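Local coordinates for uncharacterized protein (Trypanosoma cruzi, PDB 6XYB) that is of unknown function but belongs to a kinetoplastid-specific family, is probably a component of the paraflagellar rod and binds magnesium ions in the crystal, at residues N6-A11 with K112-R117; P15-M20 with H62-L67. All blocks are in the same frame, centred on the assembly; numbering follows the deposited sequence.

In the fold
Both contacts are antiparallel ladders of one six-stranded sheet, and their centres lie about 13 Å apart on opposite sides of the centre of the chain. Contact 1 pairs strand 6-13 with strand 108-117, and contact 2 pairs strand 17-21 with strand 62-66. Strands 6-13 and 17-21 are themselves neighbours, joined where Ser10 N lies 2.8 Å from Thr19 O, a probable hydrogen bond. All touching residues of contact 1 are buried, between helix 74-90 and a second subunit. Contact 2 is partly buried: Ile18, Met20 and Met65 are buried on the face that meets helix 27-36, whereas the face bearing Val17, Thr19, Arg64 and Glu66 is partly exposed and carries an Arg64-Glu66 salt bridge.

Contact 1: residues N6-A11 with K112-R117; sequences NLCVSA and KLFFAR
Lys112 reaches across to place its NZ 2.9 Å from Ser10 OG, an ammonium-hydroxyl bond inside a fully buried antiparallel pair of the six-stranded sheet. The aliphatic chain is nearly extended to CE and turns at its last torsion (chi4 -84°), which brings NZ back to the hydroxyl; the same NZ forms a salt bridge with Asp74 and a hydrogen bond with Ser78 of the second subunit, tying the ladder to the subunit interface. Lys112 O accepts a hydrogen bond from Ser98 OG; Ser98 binds magnesium in a crystal structure of this protein, though no ion is bound to this chain. Leu7 and Phe115 are bonded in both directions, as are Val9 and Leu113, where the Val9 N to Leu113 O bond is 2.8 Å and nearly straight (170°). On the face carrying Leu7, Val9, Leu113 and Phe115, Val9 CG2 lies 4.0 Å from Phe115 CE1, and Leu88 of helix 74-90 packs on Leu7, Val9 and Phe115. Asn6 ND2 donates a hydrogen bond to Glu89 of the second subunit. On the same face as Asn6 and Lys112, Cys8 makes a sulfur-aromatic contact with Phe114: SG is 4.5 Å from the ring centroid, 44° off the normal, and 3.7 Å from CE1.

Contact 2: residues P15-M20 with H62-L67; sequences PPVITM and HWRMEL
Ile18 and Met65 exchange two backbone hydrogen bonds, Ile18 N to Met65 O and Met65 N to Ile18 O, both 2.8 Å, with N-H...O angles of 175° and 170°. Met20 and Trp63 form a second hydrogen-bonded pair, and its Met20 N to Trp63 O bond is more bent, at 151°. Beyond the strand end the ladder gains one longer bond, from Leu67 N to Pro16 O at 3.1 Å. Within segment 62-67 Arg64 and Glu66 form a salt bridge: Arg64 NH2 meets Glu66 OE1 at 3.3 Å, on the oxygen's anti lone pair and tilted from the guanidinium plane.

The backbone bonds make an antiparallel ladder between strands 17-21 and 62-66, with Val17-Glu66 and Thr19-Arg64 as its non-hydrogen-bonded pairs. Strand 55-57 continues the same sheet beyond 62-66, through a backbone bond between Leu55 and Arg64.

Val17 lies beneath the salt bridge. Arg64, with CG anti to the backbone N and the chain extended to NE, runs across the valine, whose CG1 sits over one face of the guanidinium, 3.4 Å from its plane and offset toward the rim. Val17 CG2 touches both Arg64 NH2 and Glu66 OE1, so the two methyls lie against both partners of the salt bridge, and Pro15 CG approaches the other carboxylate oxygen, Glu66 OE2, at 3.6 Å. Farther along this face, Thr19 CG2 meets both the imidazole CD2 of His62 and Arg64 CG; His62 ND1 is bonded to Pro60 O.

Ile18, Met20, Trp63 and Met65 project to the other face. There Met20 bends at its last torsion, leaving CE 4.3 Å from Trp63 CB, while helix 27-36 packs on Met20 through Val30 and Leu33. At the loop end, the Pro16 ring and the Leu67 side chain cross at about a right angle, with Pro16 CB 3.7 Å from Leu67 CD1.

Contact 1: residues N6-A11 with K112-R117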
ATOM      1  N   ASN C   6      10.428  14.426   0.451  1.00 19.58           N
ATOM      2  CA  ASN C   6       9.249  13.551   0.596  1.00 17.84           C
ATOM      3  C   ASN C   6       8.830  13.635   2.073  1.00 12.28           C
ATOM      4  O   ASN C   6       9.585  14.134   2.924  1.00 16.95           O
ATOM      5  CB  ASN C   6       9.584  12.111   0.178  1.00 16.66           C
ATOM      6  CG  ASN C   6       9.693  11.918  -1.321  1.00 20.62           C
ATOM      7  OD1 ASN C   6       8.753  11.488  -1.957  1.00 25.41           O
ATOM      8  ND2 ASN C   6      10.821  12.260  -1.900  1.00 27.27           N
ATOM      9  N   LEU C   7       7.692  13.063   2.389  1.00 13.99           N
ATOM     10  CA  LEU C   7       7.145  13.040   3.742  1.00 15.37           C
ATOM     11  C   LEU C   7       6.666  11.632   3.996  1.00 15.31           C
ATOM     12  O   LEU C   7       6.120  10.973   3.091  1.00 18.22           O
ATOM     13  CB  LEU C   7       5.988  14.068   3.826  1.00 18.14           C
ATOM     14  CG  LEU C   7       5.173  14.318   5.072  1.00 22.80           C
ATOM     15  CD1 LEU C   7       6.018  14.723   6.211  1.00 25.10           C
ATOM     16  CD2 LEU C   7       4.189  15.406   4.695  1.00 24.81           C
ATOM     17  N   CYS C   8       6.891  11.155   5.208  1.00 14.25           N
ATOM     18  CA  CYS C   8       6.339   9.873   5.676  1.00 15.48           C
ATOM     19  C   CYS C   8       5.504  10.154   6.913  1.00 16.01           C
ATOM     20  O   CYS C   8       6.060  10.737   7.896  1.00 18.97           O
ATOM     21  CB  CYS C   8       7.424   8.844   5.986  1.00 16.67           C
ATOM     22  SG  CYS C   8       6.780   7.317   6.747  1.00 20.94           S
ATOM     23  N   VAL C   9       4.239   9.747   6.900  1.00 13.27           N
ATOM     24  CA  VAL C   9       3.416   9.824   8.107  1.00 13.32           C
ATOM     25  C   VAL C   9       3.125   8.377   8.520  1.00 12.32           C
ATOM     26  O   VAL C   9       2.745   7.533   7.692  1.00 16.02           O
ATOM     27  CB  VAL C   9       2.116  10.563   7.879  1.00 13.64           C
ATOM     28  CG1 VAL C   9       1.220  10.570   9.116  1.00 15.98           C
ATOM     29  CG2 VAL C   9       2.348  11.980   7.446  1.00 15.22           C
ATOM     30  N   SER C  10       3.344   8.086   9.799  1.00 12.20           N
ATOM     31  CA  SER C  10       3.061   6.737  10.277  1.00 12.48           C
ATOM     32  C   SER C  10       2.036   6.847  11.396  1.00 13.83           C
ATOM     33  O   SER C  10       2.149   7.769  12.211  1.00 16.56           O
ATOM     34  CB  SER C  10       4.328   6.055  10.745  1.00 15.20           C
ATOM     35  OG  SER C  10       4.121   4.691  11.029  1.00 18.60           O
ATOM     36  N   ALA C  11       1.146   5.882  11.464  1.00 14.21           N
ATOM     37  CA  ALA C  11       0.133   5.879  12.529  1.00 14.64           C
ATOM     38  C   ALA C  11       0.057   4.449  13.076  1.00 13.94           C
ATOM     39  O   ALA C  11      -0.207   3.524  12.282  1.00 15.81           O
ATOM     40  CB  ALA C  11      -1.183   6.313  11.987  1.00 16.07           C
ATOM     41  N   LYS C 112       1.718   3.283   7.155  1.00 12.29           N
ATOM     42  CA  LYS C 112       2.564   4.317   6.620  1.00 12.72           C
ATOM     43  C   LYS C 112       1.931   4.950   5.362  1.00 11.86           C
ATOM     44  O   LYS C 112       1.326   4.277   4.554  1.00 11.77           O
ATOM     45  CB  LYS C 112       3.959   3.773   6.385  1.00 15.92           C
ATOM     46  CG  LYS C 112       4.543   3.373   7.724  1.00 21.02           C
ATOM     47  CD  LYS C 112       5.978   3.205   7.778  1.00 21.59           C
ATOM     48  CE  LYS C 112       6.326   2.349   8.968  1.00 21.94           C
ATOM     49  NZ  LYS C 112       6.403   3.201  10.187  1.00 19.99           N
ATOM     50  N   LEU C 113       2.059   6.272   5.276  1.00 11.41           N
ATOM     51  CA  LEU C 113       1.539   7.063   4.147  1.00 10.52           C
ATOM     52  C   LEU C 113       2.761   7.845   3.642  1.00 11.19           C
ATOM     53  O   LEU C 113       3.412   8.602   4.443  1.00 12.36           O
ATOM     54  CB  LEU C 113       0.414   7.979   4.619  1.00 11.21           C
ATOM     55  CG  LEU C 113      -0.860   7.357   5.165  1.00 13.41           C
ATOM     56  CD1 LEU C 113      -1.677   8.415   5.922  1.00 19.64           C
ATOM     57  CD2 LEU C 113      -1.775   6.812   4.065  1.00 17.74           C
ATOM     58  N   PHE C 114       3.018   7.787   2.350  1.00 11.24           N
ATOM     59  CA  PHE C 114       4.186   8.482   1.783  1.00 11.34           C
ATOM     60  C   PHE C 114       3.704   9.540   0.776  1.00 11.37           C
ATOM     61  O   PHE C 114       2.808   9.272  -0.029  1.00 12.78           O
ATOM     62  CB  PHE C 114       5.060   7.477   1.015  1.00 11.83           C
ATOM     63  CG  PHE C 114       5.671   6.428   1.878  1.00 13.68           C
ATOM     64  CD1 PHE C 114       6.749   6.726   2.672  1.00 15.58           C
ATOM     65  CD2 PHE C 114       5.097   5.178   1.939  1.00 14.96           C
ATOM     66  CE1 PHE C 114       7.330   5.766   3.488  1.00 16.62           C
ATOM     67  CE2 PHE C 114       5.703   4.188   2.728  1.00 19.63           C
ATOM     68  CZ  PHE C 114       6.782   4.503   3.519  1.00 17.27           C
ATOM     69  N   PHE C 115       4.273  10.739   0.906  1.00 12.73           N
ATOM     70  CA  PHE C 115       3.824  11.923   0.146  1.00 13.43           C
ATOM     71  C   PHE C 115       4.984  12.579  -0.602  1.00 16.84           C
ATOM     72  O   PHE C 115       6.147  12.509  -0.138  1.00 16.25           O
ATOM     73  CB  PHE C 115       3.271  12.990   1.071  1.00 14.36           C
ATOM     74  CG  PHE C 115       2.058  12.539   1.841  1.00 12.35           C
ATOM     75  CD1 PHE C 115       2.202  11.871   3.043  1.00 11.41           C
ATOM     76  CD2 PHE C 115       0.741  12.835   1.429  1.00 12.37           C
ATOM     77  CE1 PHE C 115       1.107  11.393   3.742  1.00 11.98           C
ATOM     78  CE2 PHE C 115      -0.369  12.389   2.166  1.00 13.88           C
ATOM     79  CZ  PHE C 115      -0.166  11.649   3.321  1.00 12.82           C
ATOM     80  N   ALA C 116       4.675  13.146  -1.764  1.00 20.68           N
ATOM     81  CA  ALA C 116       5.671  13.910  -2.550  1.00 23.11           C
ATOM     82  C   ALA C 116       5.107  15.286  -2.881  1.00 20.16           C
ATOM     83  O   ALA C 116       3.864  15.517  -2.849  1.00 21.52           O
ATOM     84  CB  ALA C 116       6.029  13.127  -3.811  1.00 23.42           C
ATOM     85  N   ARG C 117       5.994  16.246  -3.170  1.00 23.50           N
ATOM     86  CA  ARG C 117       5.512  17.582  -3.601  1.00 27.06           C
ATOM     87  C   ARG C 117       4.965  17.491  -5.024  1.00 29.53           C
ATOM     88  O   ARG C 117       5.389  16.580  -5.753  1.00 32.72           O
ATOM     89  CB  ARG C 117       6.613  18.652  -3.558  1.00 29.32           C
ATOM     90  CG  ARG C 117       7.150  19.011  -2.196  1.00 30.39           C
ATOM     91  CD  ARG C 117       6.139  19.611  -1.260  1.00 27.83           C
ATOM     92  NE  ARG C 117       5.717  20.984  -1.568  1.00 27.13           N
ATOM     93  CZ  ARG C 117       4.800  21.651  -0.881  1.00 29.96           C
ATOM     94  NH1 ARG C 117       4.248  21.090   0.164  1.00 26.55           N
ATOM     95  NH2 ARG C 117       4.432  22.875  -1.227  1.00 31.76           N
TER

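Contact 2: residues P15-M20 with H62-L67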
ATOM      1  N   PRO C  15      -2.667   2.612  21.827  1.00 28.64           N
ATOM      2  CA  PRO C  15      -3.399   3.842  21.554  1.00 29.56           C
ATOM      3  C   PRO C  15      -2.835   4.568  20.336  1.00 26.46           C
ATOM      4  O   PRO C  15      -1.752   4.210  19.840  1.00 24.40           O
ATOM      5  CB  PRO C  15      -3.190   4.690  22.813  1.00 34.38           C
ATOM      6  CG  PRO C  15      -1.863   4.194  23.361  1.00 36.35           C
ATOM      7  CD  PRO C  15      -1.740   2.740  22.952  1.00 40.02           C
ATOM      8  N   PRO C  16      -3.598   5.546  19.802  1.00 23.70           N
ATOM      9  CA  PRO C  16      -3.263   6.208  18.543  1.00 22.31           C
ATOM     10  C   PRO C  16      -2.036   7.109  18.687  1.00 20.29           C
ATOM     11  O   PRO C  16      -2.011   8.066  19.455  1.00 23.51           O
ATOM     12  CB  PRO C  16      -4.488   7.001  18.117  1.00 24.26           C
ATOM     13  CG  PRO C  16      -5.475   6.910  19.268  1.00 29.73           C
ATOM     14  CD  PRO C  16      -4.913   5.964  20.314  1.00 29.49           C
ATOM     15  N   VAL C  17      -1.001   6.794  17.891  1.00 15.47           N
ATOM     16  CA  VAL C  17       0.265   7.600  17.902  1.00 15.23           C
ATOM     17  C   VAL C  17       0.598   7.913  16.451  1.00 14.17           C
ATOM     18  O   VAL C  17       0.747   6.963  15.633  1.00 15.53           O
ATOM     19  CB  VAL C  17       1.466   6.923  18.593  1.00 18.39           C
ATOM     20  CG1 VAL C  17       2.680   7.846  18.482  1.00 21.26           C
ATOM     21  CG2 VAL C  17       1.111   6.533  20.040  1.00 23.10           C
ATOM     22  N   ILE C  18       0.682   9.190  16.147  1.00 14.59           N
ATOM     23  CA  ILE C  18       0.944   9.641  14.770  1.00 14.83           C
ATOM     24  C   ILE C  18       2.328  10.303  14.759  1.00 12.74           C
ATOM     25  O   ILE C  18       2.616  11.194  15.559  1.00 15.08           O
ATOM     26  CB  ILE C  18      -0.124  10.626  14.272  1.00 15.16           C
ATOM     27  CG1 ILE C  18      -1.519   9.998  14.301  1.00 21.04           C
ATOM     28  CG2 ILE C  18       0.282  11.160  12.892  1.00 17.14           C
ATOM     29  CD1 ILE C  18      -2.626  10.987  14.331  1.00 24.67           C
ATOM     30  N   THR C  19       3.203   9.873  13.854  1.00 13.90           N
ATOM     31  CA  THR C  19       4.544  10.442  13.663  1.00 14.72           C
ATOM     32  C   THR C  19       4.675  10.955  12.225  1.00 12.49           C
ATOM     33  O   THR C  19       4.180  10.295  11.302  1.00 15.11           O
ATOM     34  CB  THR C  19       5.618   9.421  14.007  1.00 14.84           C
ATOM     35  OG1 THR C  19       5.396   8.169  13.382  1.00 16.93           O
ATOM     36  CG2 THR C  19       5.721   9.153  15.482  1.00 17.62           C
ATOM     37  N   MET C  20       5.378  12.062  12.058  1.00 13.88           N
ATOM     38  CA  MET C  20       5.583  12.687  10.750  1.00 12.79           C
ATOM     39  C   MET C  20       7.055  12.962  10.565  1.00 15.00           C
ATOM     40  O   MET C  20       7.644  13.632  11.417  1.00 16.49           O
ATOM     41  CB  MET C  20       4.762  13.982  10.678  1.00 16.50           C
ATOM     42  CG  MET C  20       3.319  13.777  11.047  1.00 16.19           C
ATOM     43  SD  MET C  20       2.217  15.044  10.480  1.00 23.12           S
ATOM     44  CE  MET C  20       2.743  16.407  11.400  1.00 19.60           C
ATOM     45  N   HIS C  62      11.513  14.410  13.765  1.00 22.46           N
ATOM     46  CA  HIS C  62      10.086  14.143  13.507  1.00 18.19           C
ATOM     47  C   HIS C  62       9.192  14.840  14.524  1.00 17.23           C
ATOM     48  O   HIS C  62       9.663  15.285  15.584  1.00 19.06           O
ATOM     49  CB  HIS C  62       9.818  12.605  13.501  1.00 19.27           C
ATOM     50  CG  HIS C  62       9.813  12.001  14.883  1.00 19.82           C
ATOM     51  ND1 HIS C  62      10.932  11.796  15.606  1.00 24.07           N
ATOM     52  CD2 HIS C  62       8.788  11.541  15.646  1.00 18.94           C
ATOM     53  CE1 HIS C  62      10.629  11.241  16.739  1.00 23.33           C
ATOM     54  NE2 HIS C  62       9.309  11.130  16.839  1.00 21.57           N
ATOM     55  N   TRP C  63       7.900  14.834  14.201  1.00 17.12           N
ATOM     56  CA  TRP C  63       6.795  15.306  15.043  1.00 17.36           C
ATOM     57  C   TRP C  63       5.949  14.112  15.463  1.00 16.76           C
ATOM     58  O   TRP C  63       5.639  13.226  14.649  1.00 18.59           O
ATOM     59  CB  TRP C  63       5.961  16.309  14.265  1.00 19.37           C
ATOM     60  CG  TRP C  63       6.753  17.522  13.913  1.00 20.93           C
ATOM     61  CD1 TRP C  63       7.466  17.757  12.764  1.00 24.16           C
ATOM     62  CD2 TRP C  63       6.842  18.727  14.692  1.00 22.86           C
ATOM     63  NE1 TRP C  63       7.959  19.048  12.771  1.00 24.17           N
ATOM     64  CE2 TRP C  63       7.589  19.672  13.938  1.00 26.49           C
ATOM     65  CE3 TRP C  63       6.243  19.174  15.898  1.00 21.91           C
ATOM     66  CZ2 TRP C  63       7.858  20.967  14.419  1.00 30.31           C
ATOM     67  CZ3 TRP C  63       6.540  20.443  16.375  1.00 24.87           C
ATOM     68  CH2 TRP C  63       7.308  21.345  15.627  1.00 30.19           C
ATOM     69  N   ARG C  64       5.568  14.092  16.733  1.00 17.92           N
ATOM     70  CA  ARG C  64       4.792  13.005  17.331  1.00 15.94           C
ATOM     71  C   ARG C  64       3.572  13.520  18.069  1.00 16.49           C
ATOM     72  O   ARG C  64       3.699  14.425  18.910  1.00 18.25           O
ATOM     73  CB  ARG C  64       5.629  12.246  18.350  1.00 16.51           C
ATOM     74  CG  ARG C  64       4.872  11.092  19.008  1.00 18.47           C
ATOM     75  CD  ARG C  64       5.682  10.533  20.139  1.00 23.70           C
ATOM     76  NE  ARG C  64       5.090   9.376  20.747  1.00 23.75           N
ATOM     77  CZ  ARG C  64       4.144   9.401  21.688  1.00 26.15           C
ATOM     78  NH1 ARG C  64       3.590  10.537  22.112  1.00 31.62           N
ATOM     79  NH2 ARG C  64       3.743   8.263  22.200  1.00 31.24           N
ATOM     80  N   MET C  65       2.431  12.936  17.781  1.00 16.03           N
ATOM     81  CA  MET C  65       1.179  13.222  18.521  1.00 17.53           C
ATOM     82  C   MET C  65       0.590  11.917  19.048  1.00 17.72           C
ATOM     83  O   MET C  65       0.376  10.988  18.258  1.00 18.65           O
ATOM     84  CB  MET C  65       0.139  13.954  17.654  1.00 20.46           C
ATOM     85  CG  MET C  65      -1.286  13.969  18.228  1.00 26.26           C
ATOM     86  SD  MET C  65      -2.506  14.619  16.959  1.00 31.28           S
ATOM     87  CE  MET C  65      -2.050  16.275  17.309  1.00 24.50           C
ATOM     88  N   GLU C  66       0.210  11.876  20.326  1.00 22.55           N
ATOM     89  CA  GLU C  66      -0.682  10.798  20.782  1.00 23.40           C
ATOM     90  C   GLU C  66      -2.078  11.371  21.049  1.00 25.93           C
ATOM     91  O   GLU C  66      -2.165  12.345  21.810  1.00 27.84           O
ATOM     92  CB  GLU C  66      -0.133  10.082  22.004  1.00 28.10           C
ATOM     93  CG  GLU C  66      -1.029   8.933  22.456  1.00 30.16           C
ATOM     94  CD  GLU C  66      -0.445   8.080  23.585  1.00 36.91           C
ATOM     95  OE1 GLU C  66       0.786   7.889  23.599  1.00 43.28           O
ATOM     96  OE2 GLU C  66      -1.224   7.580  24.430  1.00 40.95           O
ATOM     97  N   LEU C  67      -3.130  10.756  20.504  1.00 27.66           N
ATOM     98  CA  LEU C  67      -4.553  11.147  20.826  1.00 30.77           C
ATOM     99  C   LEU C  67      -4.948  10.610  22.216  1.00 41.40           C
ATOM    100  O   LEU C  67      -4.618   9.460  22.567  1.00 44.71           O
ATOM    101  CB  LEU C  67      -5.540  10.659  19.759  1.00 34.70           C
ATOM    102  CG  LEU C  67      -5.175  10.858  18.290  1.00 34.36           C
ATOM    103  CD1 LEU C  67      -6.223  10.228  17.403  1.00 31.49           C
ATOM    104  CD2 LEU C  67      -4.971  12.309  17.942  1.00 31.93           C
TER